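Local coordinates for protein 7,8-dihydro-6-hydroxymethylpterin pyrophosphokinase-dihydropteroate synthase (PDB 6JWS) that probably makes 7,8-dihydropteroate in folate biosynthesis, first pyrophosphorylating 6-hydroxymethyl-7,8-dihydropterin with ATP and then joining the product to 4-aminobenzoate, at residues K14-D26 and I206-T218. The protein carries 1 engineered substitution. Residues are numbered along the deposited sequence; the frame is centred on the assembly and turned at random.
Sequences KTNIAVLNLGTND and IIDIDILFFNDFT. With MG (magnesium ion), chain K; ATP (adenosine-5'-triphosphate), chain J.
Val19 O takes two backbone N-H groups, from Leu212 N at 2.7 Å and Phe213 N at 3.3 Å, which makes a classic beta bulge between antiparallel strands 16-24 and 208-214. Val19 and Phe213 run side by side, the valine CB lying at the edge of the ring near its plane. Leu212, the extra residue of the bulge, points toward strand 16-24, with CD1 3.8 Å from Asn21 CB. On the other face, covered by helices 30-44 and 177-190, Leu20 CD2 packs on Ile211 CG1 and Leu22 CD1 lies alongside Ile209 CG2 at 4.1 Å. A chi1 of -63° turns the Asn215 amide back toward strand 16-24, where OD1 accepts from Ile17 N at 3.0 Å and ND2 gives to Asn16 OD1 at 2.9 Å from above that carbonyl plane, the two amides 62° apart. Asn16 ND2 is hydrogen-bonded to Val174 O, and Asn16 CB meets Phe214 CE1 at 3.6 Å. At the far end Thr24 OG1 donates to Ile206 O and, in an ST turn, accepts from Asp26 N. Asp208 and Asp210 project from the Val19 face; Asp210 OD1 binds magnesium at 2.3 Å, Asp208 by OD1 and, at longer range, OD2, along with two ATP phosphate oxygens and a water. Ile211 pairs its backbone N and O with adenine N1 and N6. A DxD pair on magnesium, next to a strand edge whose backbone binds adenine, marks the ATP site of the HPPK domain.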
loop_
_atom_site.group_PDB
_atom_site.type_symbol
_atom_site.label_atom_id
_atom_site.label_comp_id
_atom_site.label_asym_id
_atom_site.label_seq_id
_atom_site.Cartn_x
_atom_site.Cartn_y
_atom_site.Cartn_z
ATOM N N LYS B 14 -9.206 46.952 -30.181
ATOM C CA LYS B 14 -10.012 46.421 -29.095
ATOM C C LYS B 14 -9.248 45.292 -28.403
ATOM O O LYS B 14 -8.459 44.605 -29.049
ATOM C CB LYS B 14 -11.320 45.897 -29.694
ATOM C CG LYS B 14 -12.570 46.157 -28.868
ATOM C CD LYS B 14 -13.813 45.561 -29.489
ATOM C CE LYS B 14 -15.023 45.700 -28.591
ATOM N NZ LYS B 14 -16.114 44.790 -29.008
ATOM N N THR B 15 -9.489 45.109 -27.094
ATOM C CA THR B 15 -8.912 43.999 -26.337
ATOM C C THR B 15 -9.998 43.222 -25.587
ATOM O O THR B 15 -10.589 43.732 -24.634
ATOM C CB THR B 15 -7.766 44.476 -25.436
ATOM O OG1 THR B 15 -6.734 44.959 -26.298
ATOM C CG2 THR B 15 -7.200 43.372 -24.573
ATOM N N ASN B 16 -10.234 41.972 -26.016
ATOM C CA ASN B 16 -11.344 41.170 -25.510
ATOM C C ASN B 16 -10.841 39.860 -24.891
ATOM O O ASN B 16 -9.755 39.386 -25.232
ATOM C CB ASN B 16 -12.383 40.895 -26.607
ATOM C CG ASN B 16 -13.062 42.152 -27.131
ATOM O OD1 ASN B 16 -13.608 42.938 -26.357
ATOM N ND2 ASN B 16 -13.036 42.345 -28.443
ATOM N N ILE B 17 -11.670 39.274 -24.002
ATOM C CA ILE B 17 -11.429 37.969 -23.396
ATOM C C ILE B 17 -12.407 36.925 -23.940
ATOM O O ILE B 17 -13.603 36.986 -23.669
ATOM C CB ILE B 17 -11.510 38.039 -21.852
ATOM C CG1 ILE B 17 -10.676 39.177 -21.263
ATOM C CG2 ILE B 17 -11.120 36.690 -21.256
ATOM C CD1 ILE B 17 -9.185 38.981 -21.443
ATOM N N ALA B 18 -11.873 35.916 -24.633
ATOM C CA ALA B 18 -12.639 34.761 -25.078
ATOM C C ALA B 18 -12.141 33.489 -24.390
ATOM O O ALA B 18 -10.943 33.347 -24.140
ATOM C CB ALA B 18 -12.494 34.595 -26.567
ATOM N N VAL B 19 -13.072 32.545 -24.175
ATOM C CA VAL B 19 -12.779 31.222 -23.657
ATOM C C VAL B 19 -13.177 30.210 -24.725
ATOM O O VAL B 19 -14.293 30.262 -25.224
ATOM C CB VAL B 19 -13.509 30.990 -22.320
ATOM C CG1 VAL B 19 -13.115 29.684 -21.647
ATOM C CG2 VAL B 19 -13.302 32.151 -21.362
ATOM N N LEU B 20 -12.237 29.331 -25.096
ATOM C CA LEU B 20 -12.438 28.364 -26.162
ATOM C C LEU B 20 -12.383 26.929 -25.641
ATOM O O LEU B 20 -11.721 26.642 -24.639
ATOM C CB LEU B 20 -11.372 28.547 -27.250
ATOM C CG LEU B 20 -11.205 29.945 -27.845
ATOM C CD1 LEU B 20 -10.192 29.892 -28.979
ATOM C CD2 LEU B 20 -12.535 30.505 -28.352
ATOM N N ASN B 21 -13.079 26.044 -26.376
ATOM C CA ASN B 21 -12.956 24.602 -26.270
ATOM C C ASN B 21 -12.312 24.055 -27.547
ATOM O O ASN B 21 -12.697 24.432 -28.650
ATOM C CB ASN B 21 -14.298 23.929 -25.974
ATOM C CG ASN B 21 -14.108 22.486 -25.545
ATOM O OD1 ASN B 21 -13.795 22.215 -24.392
ATOM N ND2 ASN B 21 -14.243 21.542 -26.459
ATOM N N LEU B 22 -11.316 23.171 -27.382
ATOM C CA LEU B 22 -10.626 22.499 -28.473
ATOM C C LEU B 22 -10.816 20.996 -28.278
ATOM O O LEU B 22 -10.422 20.468 -27.248
ATOM C CB LEU B 22 -9.125 22.821 -28.401
ATOM C CG LEU B 22 -8.629 24.184 -28.896
ATOM C CD1 LEU B 22 -9.425 25.349 -28.330
ATOM C CD2 LEU B 22 -7.157 24.359 -28.553
ATOM N N GLY B 23 -11.402 20.313 -29.273
ATOM C CA GLY B 23 -11.732 18.900 -29.147
ATOM C C GLY B 23 -11.297 18.107 -30.374
ATOM O O GLY B 23 -11.277 18.637 -31.473
ATOM N N THR B 24 -10.900 16.850 -30.171
ATOM C CA THR B 24 -10.628 15.943 -31.269
ATOM C C THR B 24 -11.023 14.535 -30.848
ATOM O O THR B 24 -11.070 14.251 -29.658
ATOM C CB THR B 24 -9.166 16.003 -31.727
ATOM O OG1 THR B 24 -9.062 14.992 -32.733
ATOM C CG2 THR B 24 -8.165 15.704 -30.633
ATOM N N ASN B 25 -11.284 13.666 -31.830
ATOM C CA ASN B 25 -11.651 12.277 -31.590
ATOM C C ASN B 25 -10.455 11.363 -31.843
ATOM O O ASN B 25 -10.505 10.175 -31.540
ATOM C CB ASN B 25 -12.822 11.842 -32.474
ATOM C CG ASN B 25 -14.069 12.666 -32.235
ATOM O OD1 ASN B 25 -14.509 13.405 -33.116
ATOM N ND2 ASN B 25 -14.633 12.560 -31.043
ATOM N N ASP B 26 -9.384 11.929 -32.397
ATOM C CA ASP B 26 -8.212 11.174 -32.810
ATOM C C ASP B 26 -7.260 11.023 -31.622
ATOM O O ASP B 26 -6.611 11.982 -31.216
ATOM C CB ASP B 26 -7.572 11.842 -34.033
ATOM C CG ASP B 26 -6.409 11.083 -34.643
ATOM O OD1 ASP B 26 -6.088 9.987 -34.139
ATOM O OD2 ASP B 26 -5.827 11.601 -35.617
ATOM N N ILE B 206 -12.130 16.017 -36.768
ATOM C CA ILE B 206 -10.654 15.971 -36.518
ATOM C C ILE B 206 -10.241 17.089 -35.557
ATOM O O ILE B 206 -9.403 16.870 -34.687
ATOM C CB ILE B 206 -9.849 15.979 -37.838
ATOM C CG1 ILE B 206 -8.501 16.692 -37.686
ATOM C CG2 ILE B 206 -10.682 16.570 -38.966
ATOM C CD1 ILE B 206 -7.412 16.201 -38.613
ATOM N N ILE B 207 -10.815 18.287 -35.736
ATOM C CA ILE B 207 -10.715 19.364 -34.761
ATOM C C ILE B 207 -12.043 20.118 -34.721
ATOM O O ILE B 207 -12.679 20.332 -35.751
ATOM C CB ILE B 207 -9.504 20.289 -35.025
ATOM C CG1 ILE B 207 -9.455 21.470 -34.052
ATOM C CG2 ILE B 207 -9.473 20.775 -36.469
ATOM C CD1 ILE B 207 -8.734 21.189 -32.759
ATOM N N ASP B 208 -12.455 20.497 -33.509
ATOM C CA ASP B 208 -13.671 21.244 -33.243
ATOM C C ASP B 208 -13.305 22.323 -32.230
ATOM O O ASP B 208 -12.932 22.002 -31.111
ATOM C CB ASP B 208 -14.794 20.306 -32.768
ATOM C CG ASP B 208 -16.153 20.966 -32.549
ATOM O OD1 ASP B 208 -16.361 22.056 -33.087
ATOM O OD2 ASP B 208 -17.015 20.373 -31.838
ATOM N N ILE B 209 -13.369 23.591 -32.651
ATOM C CA ILE B 209 -13.050 24.722 -31.799
ATOM C C ILE B 209 -14.311 25.552 -31.570
ATOM O O ILE B 209 -14.833 26.146 -32.508
ATOM C CB ILE B 209 -11.924 25.570 -32.422
ATOM C CG1 ILE B 209 -10.695 24.728 -32.787
ATOM C CG2 ILE B 209 -11.582 26.745 -31.518
ATOM C CD1 ILE B 209 -9.617 25.485 -33.541
ATOM N N ASP B 210 -14.755 25.624 -30.307
ATOM C CA ASP B 210 -16.000 26.268 -29.920
ATOM C C ASP B 210 -15.668 27.516 -29.131
ATOM O O ASP B 210 -14.614 27.568 -28.515
ATOM C CB ASP B 210 -16.842 25.364 -29.020
ATOM C CG ASP B 210 -17.352 24.147 -29.761
ATOM O OD1 ASP B 210 -17.668 24.296 -30.952
ATOM O OD2 ASP B 210 -17.418 23.059 -29.149
ATOM N N ILE B 211 -16.565 28.510 -29.162
ATOM C CA ILE B 211 -16.387 29.658 -28.295
ATOM C C ILE B 211 -17.318 29.465 -27.112
ATOM O O ILE B 211 -18.514 29.330 -27.310
ATOM C CB ILE B 211 -16.673 30.987 -29.013
ATOM C CG1 ILE B 211 -15.915 31.100 -30.339
ATOM C CG2 ILE B 211 -16.390 32.161 -28.082
ATOM C CD1 ILE B 211 -16.184 32.400 -31.072
ATOM N N LEU B 212 -16.763 29.415 -25.901
ATOM C CA LEU B 212 -17.593 29.151 -24.740
ATOM C C LEU B 212 -18.054 30.479 -24.158
ATOM O O LEU B 212 -19.196 30.629 -23.756
ATOM C CB LEU B 212 -16.803 28.326 -23.717
ATOM C CG LEU B 212 -16.324 26.948 -24.185
ATOM C CD1 LEU B 212 -15.351 26.338 -23.172
ATOM C CD2 LEU B 212 -17.494 26.001 -24.451
ATOM N N PHE B 213 -17.138 31.436 -24.066
ATOM C CA PHE B 213 -17.485 32.723 -23.507
ATOM C C PHE B 213 -16.781 33.794 -24.320
ATOM O O PHE B 213 -15.751 33.537 -24.936
ATOM C CB PHE B 213 -17.040 32.828 -22.048
ATOM C CG PHE B 213 -17.757 31.926 -21.076
ATOM C CD1 PHE B 213 -19.083 32.160 -20.733
ATOM C CD2 PHE B 213 -17.096 30.854 -20.481
ATOM C CE1 PHE B 213 -19.735 31.335 -19.819
ATOM C CE2 PHE B 213 -17.747 30.036 -19.568
ATOM C CZ PHE B 213 -19.068 30.275 -19.239
ATOM N N PHE B 214 -17.356 34.993 -24.301
ATOM C CA PHE B 214 -16.746 36.155 -24.927
ATOM C C PHE B 214 -17.177 37.369 -24.114
ATOM O O PHE B 214 -18.336 37.782 -24.161
ATOM C CB PHE B 214 -17.157 36.247 -26.400
ATOM C CG PHE B 214 -16.311 37.176 -27.233
ATOM C CD1 PHE B 214 -16.287 38.539 -26.983
ATOM C CD2 PHE B 214 -15.555 36.683 -28.284
ATOM C CE1 PHE B 214 -15.500 39.385 -27.750
ATOM C CE2 PHE B 214 -14.777 37.533 -29.054
ATOM C CZ PHE B 214 -14.758 38.881 -28.788
ATOM N N ASN B 215 -16.241 37.898 -23.330
ATOM C CA ASN B 215 -16.585 38.904 -22.349
ATOM C C ASN B 215 -17.794 38.396 -21.569
ATOM O O ASN B 215 -17.944 37.181 -21.390
ATOM C CB ASN B 215 -16.706 40.288 -22.995
ATOM C CG ASN B 215 -15.387 40.752 -23.584
ATOM O OD1 ASN B 215 -14.315 40.306 -23.162
ATOM N ND2 ASN B 215 -15.450 41.630 -24.577
ATOM N N ASP B 216 -18.651 39.334 -21.140
ATOM C CA ASP B 216 -19.840 39.016 -20.367
ATOM C C ASP B 216 -21.072 38.979 -21.274
ATOM O O ASP B 216 -22.192 39.096 -20.789
ATOM C CB ASP B 216 -20.031 40.039 -19.248
ATOM C CG ASP B 216 -20.219 41.452 -19.781
ATOM O OD1 ASP B 216 -20.104 41.646 -21.015
ATOM O OD2 ASP B 216 -20.495 42.348 -18.967
ATOM N N PHE B 217 -20.866 38.804 -22.584
ATOM C CA PHE B 217 -21.955 38.901 -23.549
ATOM C C PHE B 217 -22.908 37.711 -23.421
ATOM O O PHE B 217 -22.489 36.586 -23.134
ATOM C CB PHE B 217 -21.437 38.940 -24.993
ATOM C CG PHE B 217 -20.544 40.103 -25.358
ATOM C CD1 PHE B 217 -20.418 41.206 -24.529
ATOM C CD2 PHE B 217 -19.850 40.101 -26.559
ATOM C CE1 PHE B 217 -19.576 42.257 -24.861
ATOM C CE2 PHE B 217 -19.012 41.156 -26.895
ATOM C CZ PHE B 217 -18.879 42.231 -26.046
ATOM N N THR B 218 -24.190 37.981 -23.689
ATOM C CA THR B 218 -25.214 36.963 -23.844
ATOM C C THR B 218 -25.840 37.135 -25.225
ATOM O O THR B 218 -26.592 38.082 -25.449
ATOM C CB THR B 218 -26.300 37.129 -22.774
ATOM O OG1 THR B 218 -25.712 37.248 -21.480
ATOM C CG2 THR B 218 -27.312 36.003 -22.784
HETATM MG MG MG K . -18.548 22.533 -32.147
HETATM P PG ATP J . -21.527 23.283 -31.569
HETATM O O1G ATP J . -21.354 22.201 -30.519
HETATM O O2G ATP J . -22.747 24.154 -31.321
HETATM O O3G ATP J . -20.263 24.098 -31.753
HETATM P PB ATP J . -21.633 21.006 -33.527
HETATM O O1B ATP J . -22.564 20.810 -34.673
HETATM O O2B ATP J . -21.625 20.013 -32.406
HETATM O O3B ATP J . -21.830 22.497 -32.964
HETATM P PA ATP J . -19.383 22.206 -34.968
HETATM O O1A ATP J . -18.508 23.006 -34.053
HETATM O O2A ATP J . -18.752 21.550 -36.153
HETATM O O3A ATP J . -20.145 21.094 -34.102
HETATM O "O5'" ATP J . -20.618 23.107 -35.460
HETATM C "C5'" ATP J . -20.730 24.458 -34.940
HETATM C "C4'" ATP J . -22.061 25.039 -35.341
HETATM O "O4'" ATP J . -22.696 25.664 -34.194
HETATM C "C3'" ATP J . -21.993 26.125 -36.420
HETATM O "O3'" ATP J . -23.142 26.017 -37.252
HETATM C "C2'" ATP J . -21.912 27.406 -35.584
HETATM O "O2'" ATP J . -22.438 28.561 -36.196
HETATM C "C1'" ATP J . -22.799 27.059 -34.396
HETATM N N9 ATP J . -22.417 27.762 -33.171
HETATM C C8 ATP J . -23.256 28.486 -32.365
HETATM N N7 ATP J . -22.639 29.007 -31.330
HETATM C C5 ATP J . -21.326 28.572 -31.453
HETATM C C6 ATP J . -20.185 28.773 -30.652
HETATM N N6 ATP J . -20.199 29.499 -29.541
HETATM N N1 ATP J . -19.022 28.203 -31.060
HETATM C C2 ATP J . -19.022 27.478 -32.189
HETATM N N3 ATP J . -20.036 27.221 -33.015
HETATM C C4 ATP J . -21.174 27.806 -32.587
HETATM O O HOH W 1 -14.949 22.040 -29.354
HETATM O O HOH W 2 -18.949 21.246 -30.298
#